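Local structure of alpha-fucosidase GH29 (4PSR) at residues G5-H17 / R249-E261. The protein hydrolyses alpha-L-fucosidic linkages as a GH29 glycoside hydrolase, and probably removes alpha-1,6-linked core fucose from the glycans of glycoproteins. Residues are numbered along the deposited sequence; the frame is centred on the assembly and turned at random.
Sequences GPYEATWESTDKH and RLEFLAYYFNRGE. With NA (sodium ion), chain J.
The side-chain amide of N258 grips the backbone of Y7 at two points. N258 OD1 takes the backbone N-H of Y7 at 2.8 Å, in its carbonyl plane on a lone pair. N258 ND2 gives a nearly straight bond (166°) back to Y7 O. Both ends of the amide are held by one residue, which fixes its rotation.

From the start of its side chain outward, Y7 CB lies 3.3 Å from N258 OD1 and also against A254 CB. CG meets both N258 OD1 and F257 CB. It stands anti to the carbonyl carbon (chi1 -69°), and this lays the ring over the helix. CD2, CE2 and CZ ride over F257 CB, which touches one ring face off centre. CD2 also meets N258 OD1 at the ring edge. Y7 OH reaches a water at 2.6 Å, and that water donates to E261 OE2. The edge of F257 points at the face of Y7, with planes at 67°.

One face of F257 carries H17 in a nearly parallel stack, centroids 3.6 Å apart. H17 ND1 is bonded to S282 O. The backbone O atoms of H17 and D15 bind the sodium ion with T281 O and three waters.

Toward the other end, L250 CD2 sits over the six-membered ring of W11, 3.5 Å from its centroid. R249 NH1 lies at the edge of that ring; it bonds to G277 O, and R249 NE to V244 O. W11 NE1 is held by E246 OE1. T14 is a knob among L250, L253, A254 and F257.

Residues 5-9 run antiparallel to helix 246-263, on the outside of the TIM barrel. The chain then turns through helix 11-14 and comes back to F257. On other sides helix 246-263 meets helix 200-218 and, through F252, L253 and F257, barrel strand 268-272.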
loop_
_atom_site.group_PDB
_atom_site.type_symbol
_atom_site.label_atom_id
_atom_site.label_comp_id
_atom_site.label_asym_id
_atom_site.label_seq_id
_atom_site.Cartn_x
_atom_site.Cartn_y
_atom_site.Cartn_z
ATOM N N GLY A 5 -19.552 8.802 -20.574
ATOM C CA GLY A 5 -18.117 9.003 -20.540
ATOM C C GLY A 5 -17.409 8.141 -21.567
ATOM O O GLY A 5 -18.020 7.264 -22.179
ATOM N N PRO A 6 -16.104 8.359 -21.755
ATOM C CA PRO A 6 -15.466 7.624 -22.851
ATOM C C PRO A 6 -15.196 6.149 -22.569
ATOM O O PRO A 6 -14.845 5.448 -23.508
ATOM C CB PRO A 6 -14.145 8.370 -23.044
ATOM C CG PRO A 6 -13.830 8.920 -21.692
ATOM C CD PRO A 6 -15.166 9.265 -21.072
ATOM N N TYR A 7 -15.328 5.684 -21.326
ATOM C CA TYR A 7 -15.021 4.298 -21.011
ATOM C C TYR A 7 -16.198 3.388 -21.234
ATOM O O TYR A 7 -17.324 3.727 -20.897
ATOM C CB TYR A 7 -14.526 4.151 -19.563
ATOM C CG TYR A 7 -13.169 4.764 -19.372
ATOM C CD1 TYR A 7 -12.011 4.089 -19.766
ATOM C CD2 TYR A 7 -13.038 6.042 -18.852
ATOM C CE1 TYR A 7 -10.755 4.672 -19.618
ATOM C CE2 TYR A 7 -11.798 6.629 -18.697
ATOM C CZ TYR A 7 -10.657 5.936 -19.078
ATOM O OH TYR A 7 -9.405 6.519 -18.954
ATOM N N GLU A 8 -15.915 2.223 -21.802
ATOM C CA GLU A 8 -16.897 1.165 -21.941
ATOM C C GLU A 8 -16.514 0.032 -21.021
ATOM O O GLU A 8 -15.357 -0.063 -20.602
ATOM C CB GLU A 8 -16.927 0.645 -23.388
ATOM C CG GLU A 8 -17.223 1.712 -24.404
ATOM C CD GLU A 8 -16.936 1.246 -25.820
ATOM O OE1 GLU A 8 -16.770 0.025 -26.010
ATOM O OE2 GLU A 8 -16.861 2.095 -26.734
ATOM N N ALA A 9 -17.466 -0.833 -20.712
ATOM C CA ALA A 9 -17.231 -1.972 -19.844
ATOM C C ALA A 9 -16.546 -3.133 -20.585
ATOM O O ALA A 9 -17.113 -4.225 -20.746
ATOM C CB ALA A 9 -18.521 -2.427 -19.216
ATOM N N THR A 10 -15.306 -2.880 -21.012
ATOM C CA THR A 10 -14.429 -3.887 -21.607
ATOM C C THR A 10 -13.007 -3.727 -21.078
ATOM O O THR A 10 -12.614 -2.648 -20.600
ATOM C CB THR A 10 -14.332 -3.748 -23.142
ATOM O OG1 THR A 10 -13.633 -2.541 -23.477
ATOM C CG2 THR A 10 -15.710 -3.711 -23.781
ATOM N N TRP A 11 -12.209 -4.783 -21.162
ATOM C CA TRP A 11 -10.826 -4.689 -20.679
ATOM C C TRP A 11 -10.039 -3.711 -21.537
ATOM O O TRP A 11 -9.280 -2.889 -21.034
ATOM C CB TRP A 11 -10.150 -6.057 -20.650
ATOM C CG TRP A 11 -10.764 -6.970 -19.646
ATOM C CD1 TRP A 11 -11.430 -8.145 -19.893
ATOM C CD2 TRP A 11 -10.822 -6.776 -18.227
ATOM N NE1 TRP A 11 -11.887 -8.692 -18.714
ATOM C CE2 TRP A 11 -11.521 -7.871 -17.677
ATOM C CE3 TRP A 11 -10.333 -5.792 -17.367
ATOM C CZ2 TRP A 11 -11.764 -7.996 -16.315
ATOM C CZ3 TRP A 11 -10.579 -5.922 -16.018
ATOM C CH2 TRP A 11 -11.279 -7.014 -15.503
ATOM N N GLU A 12 -10.257 -3.744 -22.842
ATOM C CA GLU A 12 -9.466 -2.944 -23.731
ATOM C C GLU A 12 -9.749 -1.441 -23.543
ATOM O O GLU A 12 -8.836 -0.619 -23.596
ATOM C CB GLU A 12 -9.683 -3.450 -25.167
ATOM C CG GLU A 12 -11.178 -3.580 -25.597
ATOM C CD GLU A 12 -11.886 -4.941 -25.297
ATOM O OE1 GLU A 12 -11.462 -5.778 -24.432
ATOM O OE2 GLU A 12 -12.933 -5.163 -25.956
ATOM N N SER A 13 -11.001 -1.087 -23.263
ATOM C CA SER A 13 -11.361 0.312 -23.013
ATOM C C SER A 13 -10.803 0.814 -21.660
ATOM O O SER A 13 -10.167 1.861 -21.590
ATOM C CB SER A 13 -12.884 0.468 -22.999
ATOM O OG SER A 13 -13.248 1.820 -22.764
ATOM N N THR A 14 -11.042 0.023 -20.617
ATOM C CA THR A 14 -10.628 0.418 -19.267
ATOM C C THR A 14 -9.106 0.389 -19.105
ATOM O O THR A 14 -8.583 1.120 -18.271
ATOM C CB THR A 14 -11.334 -0.407 -18.181
ATOM O OG1 THR A 14 -11.083 -1.799 -18.357
ATOM C CG2 THR A 14 -12.854 -0.169 -18.174
ATOM N N ASP A 15 -8.390 -0.394 -19.923
ATOM C CA ASP A 15 -6.923 -0.449 -19.881
ATOM C C ASP A 15 -6.335 0.939 -20.090
ATOM O O ASP A 15 -5.226 1.243 -19.610
ATOM C CB ASP A 15 -6.344 -1.358 -20.993
ATOM C CG ASP A 15 -6.412 -2.858 -20.678
ATOM O OD1 ASP A 15 -6.636 -3.303 -19.526
ATOM O OD2 ASP A 15 -6.214 -3.645 -21.636
ATOM N N LYS A 16 -7.029 1.794 -20.831
ATOM C CA LYS A 16 -6.480 3.103 -21.147
ATOM C C LYS A 16 -6.442 4.080 -19.952
ATOM O O LYS A 16 -5.802 5.126 -20.011
ATOM C CB LYS A 16 -7.226 3.725 -22.327
ATOM C CG LYS A 16 -7.098 2.874 -23.598
ATOM C CD LYS A 16 -7.600 3.597 -24.846
ATOM C CE LYS A 16 -6.612 4.655 -25.334
ATOM N NZ LYS A 16 -5.293 4.079 -25.740
ATOM N N HIS A 17 -7.155 3.749 -18.881
ATOM C CA HIS A 17 -7.093 4.555 -17.671
ATOM C C HIS A 17 -5.687 4.522 -17.092
ATOM O O HIS A 17 -5.067 3.466 -17.036
ATOM C CB HIS A 17 -8.092 4.032 -16.654
ATOM C CG HIS A 17 -8.069 4.781 -15.355
ATOM N ND1 HIS A 17 -7.503 4.270 -14.201
ATOM C CD2 HIS A 17 -8.547 6.004 -15.046
ATOM C CE1 HIS A 17 -7.625 5.173 -13.238
ATOM N NE2 HIS A 17 -8.248 6.231 -13.724
ATOM N N ARG A 249 -17.593 -6.438 -12.676
ATOM C CA ARG A 249 -16.279 -5.809 -12.484
ATOM C C ARG A 249 -15.983 -4.765 -13.530
ATOM O O ARG A 249 -15.563 -3.657 -13.218
ATOM C CB ARG A 249 -15.201 -6.886 -12.459
ATOM C CG ARG A 249 -15.181 -7.677 -11.188
ATOM C CD ARG A 249 -14.109 -8.728 -11.204
ATOM N NE ARG A 249 -14.497 -9.996 -11.826
ATOM C CZ ARG A 249 -13.783 -10.651 -12.735
ATOM N NH1 ARG A 249 -12.703 -10.148 -13.296
ATOM N NH2 ARG A 249 -14.208 -11.843 -13.140
ATOM N N LEU A 250 -16.251 -5.090 -14.788
ATOM C CA LEU A 250 -16.005 -4.178 -15.880
ATOM C C LEU A 250 -16.933 -2.963 -15.816
ATOM O O LEU A 250 -16.519 -1.852 -16.154
ATOM C CB LEU A 250 -16.169 -4.891 -17.233
ATOM C CG LEU A 250 -15.010 -5.817 -17.571
ATOM C CD1 LEU A 250 -15.395 -6.679 -18.771
ATOM C CD2 LEU A 250 -13.784 -4.980 -17.898
ATOM N N GLU A 251 -18.178 -3.173 -15.379
ATOM C CA GLU A 251 -19.117 -2.060 -15.260
ATOM C C GLU A 251 -18.667 -1.094 -14.137
ATOM O O GLU A 251 -18.787 0.117 -14.275
ATOM C CB GLU A 251 -20.529 -2.603 -15.013
ATOM C CG GLU A 251 -21.151 -3.182 -16.298
ATOM C CD GLU A 251 -22.397 -4.008 -16.079
ATOM O OE1 GLU A 251 -22.830 -4.181 -14.934
ATOM O OE2 GLU A 251 -22.949 -4.501 -17.091
ATOM N N PHE A 252 -18.156 -1.656 -13.036
ATOM C CA PHE A 252 -17.556 -0.823 -11.984
ATOM C C PHE A 252 -16.397 0.030 -12.509
ATOM O O PHE A 252 -16.367 1.263 -12.286
ATOM C CB PHE A 252 -17.052 -1.661 -10.806
ATOM C CG PHE A 252 -16.128 -0.881 -9.914
ATOM C CD1 PHE A 252 -16.602 0.158 -9.110
ATOM C CD2 PHE A 252 -14.761 -1.134 -9.934
ATOM C CE1 PHE A 252 -15.725 0.911 -8.323
ATOM C CE2 PHE A 252 -13.877 -0.395 -9.150
ATOM C CZ PHE A 252 -14.358 0.630 -8.350
ATOM N N LEU A 253 -15.432 -0.594 -13.197
ATOM C CA LEU A 253 -14.271 0.127 -13.692
ATOM C C LEU A 253 -14.701 1.257 -14.628
ATOM O O LEU A 253 -14.253 2.403 -14.496
ATOM C CB LEU A 253 -13.295 -0.857 -14.384
ATOM C CG LEU A 253 -12.646 -1.888 -13.467
ATOM C CD1 LEU A 253 -11.896 -2.948 -14.276
ATOM C CD2 LEU A 253 -11.679 -1.191 -12.478
ATOM N N ALA A 254 -15.553 0.935 -15.602
ATOM C CA ALA A 254 -16.010 1.977 -16.521
ATOM C C ALA A 254 -16.773 3.102 -15.806
ATOM O O ALA A 254 -16.549 4.278 -16.084
ATOM C CB ALA A 254 -16.865 1.381 -17.661
ATOM N N TYR A 255 -17.648 2.732 -14.862
ATOM C CA TYR A 255 -18.425 3.740 -14.142
ATOM C C TYR A 255 -17.541 4.693 -13.344
ATOM O O TYR A 255 -17.655 5.909 -13.455
ATOM C CB TYR A 255 -19.467 3.087 -13.252
ATOM C CG TYR A 255 -20.505 4.031 -12.703
ATOM C CD1 TYR A 255 -21.726 4.190 -13.340
ATOM C CD2 TYR A 255 -20.284 4.761 -11.544
ATOM C CE1 TYR A 255 -22.692 5.038 -12.850
ATOM C CE2 TYR A 255 -21.255 5.603 -11.033
ATOM C CZ TYR A 255 -22.461 5.735 -11.711
ATOM O OH TYR A 255 -23.454 6.569 -11.232
ATOM N N TYR A 256 -16.614 4.125 -12.584
ATOM C CA TYR A 256 -15.725 4.932 -11.770
ATOM C C TYR A 256 -14.794 5.781 -12.637
ATOM O O TYR A 256 -14.622 6.978 -12.365
ATOM C CB TYR A 256 -14.930 4.020 -10.847
ATOM C CG TYR A 256 -14.052 4.750 -9.831
ATOM C CD1 TYR A 256 -14.463 5.941 -9.226
ATOM C CD2 TYR A 256 -12.817 4.228 -9.446
ATOM C CE1 TYR A 256 -13.680 6.569 -8.249
ATOM C CE2 TYR A 256 -12.027 4.858 -8.484
ATOM C CZ TYR A 256 -12.467 6.021 -7.896
ATOM O OH TYR A 256 -11.658 6.614 -6.937
ATOM N N PHE A 257 -14.186 5.196 -13.674
ATOM C CA PHE A 257 -13.266 5.956 -14.512
ATOM C C PHE A 257 -14.015 7.061 -15.281
ATOM O O PHE A 257 -13.492 8.159 -15.478
ATOM C CB PHE A 257 -12.492 5.027 -15.470
ATOM C CG PHE A 257 -11.622 4.009 -14.784
ATOM C CD1 PHE A 257 -11.242 4.144 -13.453
ATOM C CD2 PHE A 257 -11.164 2.905 -15.489
ATOM C CE1 PHE A 257 -10.442 3.186 -12.855
ATOM C CE2 PHE A 257 -10.382 1.929 -14.885
ATOM C CZ PHE A 257 -9.987 2.088 -13.570
ATOM N N ASN A 258 -15.266 6.810 -15.661
ATOM C CA ASN A 258 -16.072 7.866 -16.286
ATOM C C ASN A 258 -16.423 8.976 -15.298
ATOM O O ASN A 258 -16.392 10.149 -15.649
ATOM C CB ASN A 258 -17.351 7.299 -16.900
ATOM C CG ASN A 258 -17.097 6.597 -18.209
ATOM O OD1 ASN A 258 -16.187 6.969 -18.948
ATOM N ND2 ASN A 258 -17.910 5.594 -18.518
ATOM N N ARG A 259 -16.771 8.609 -14.071
ATOM C CA ARG A 259 -17.056 9.632 -13.075
ATOM C C ARG A 259 -15.813 10.476 -12.811
ATOM O O ARG A 259 -15.913 11.683 -12.650
ATOM C CB ARG A 259 -17.574 9.027 -11.773
ATOM C CG ARG A 259 -18.993 8.488 -11.838
ATOM C CD ARG A 259 -19.981 9.509 -12.343
ATOM N NE ARG A 259 -21.344 9.181 -11.926
ATOM C CZ ARG A 259 -22.448 9.616 -12.527
ATOM N NH1 ARG A 259 -22.371 10.409 -13.591
ATOM N NH2 ARG A 259 -23.637 9.251 -12.061
ATOM N N GLY A 260 -14.627 9.861 -12.777
ATOM C CA GLY A 260 -13.407 10.623 -12.571
ATOM C C GLY A 260 -13.244 11.707 -13.610
ATOM O O GLY A 260 -12.900 12.850 -13.292
ATOM N N GLU A 261 -13.477 11.341 -14.864
ATOM C CA GLU A 261 -13.421 12.299 -15.962
ATOM C C GLU A 261 -14.439 13.411 -15.743
ATOM O O GLU A 261 -14.133 14.579 -15.925
ATOM C CB GLU A 261 -13.701 11.589 -17.279
ATOM C CG GLU A 261 -12.621 10.607 -17.702
ATOM C CD GLU A 261 -11.669 11.172 -18.738
ATOM O OE1 GLU A 261 -11.709 12.394 -18.993
ATOM O OE2 GLU A 261 -10.882 10.380 -19.304
HETATM NA NA NA J . -3.448 2.219 -18.289
HETATM O O HOH W 1 -9.346 8.794 -17.602
HETATM O O HOH W 2 -3.096 4.168 -19.624
HETATM O O HOH W 3 -1.662 2.892 -16.689
HETATM O O HOH W 4 -1.940 0.931 -19.728
#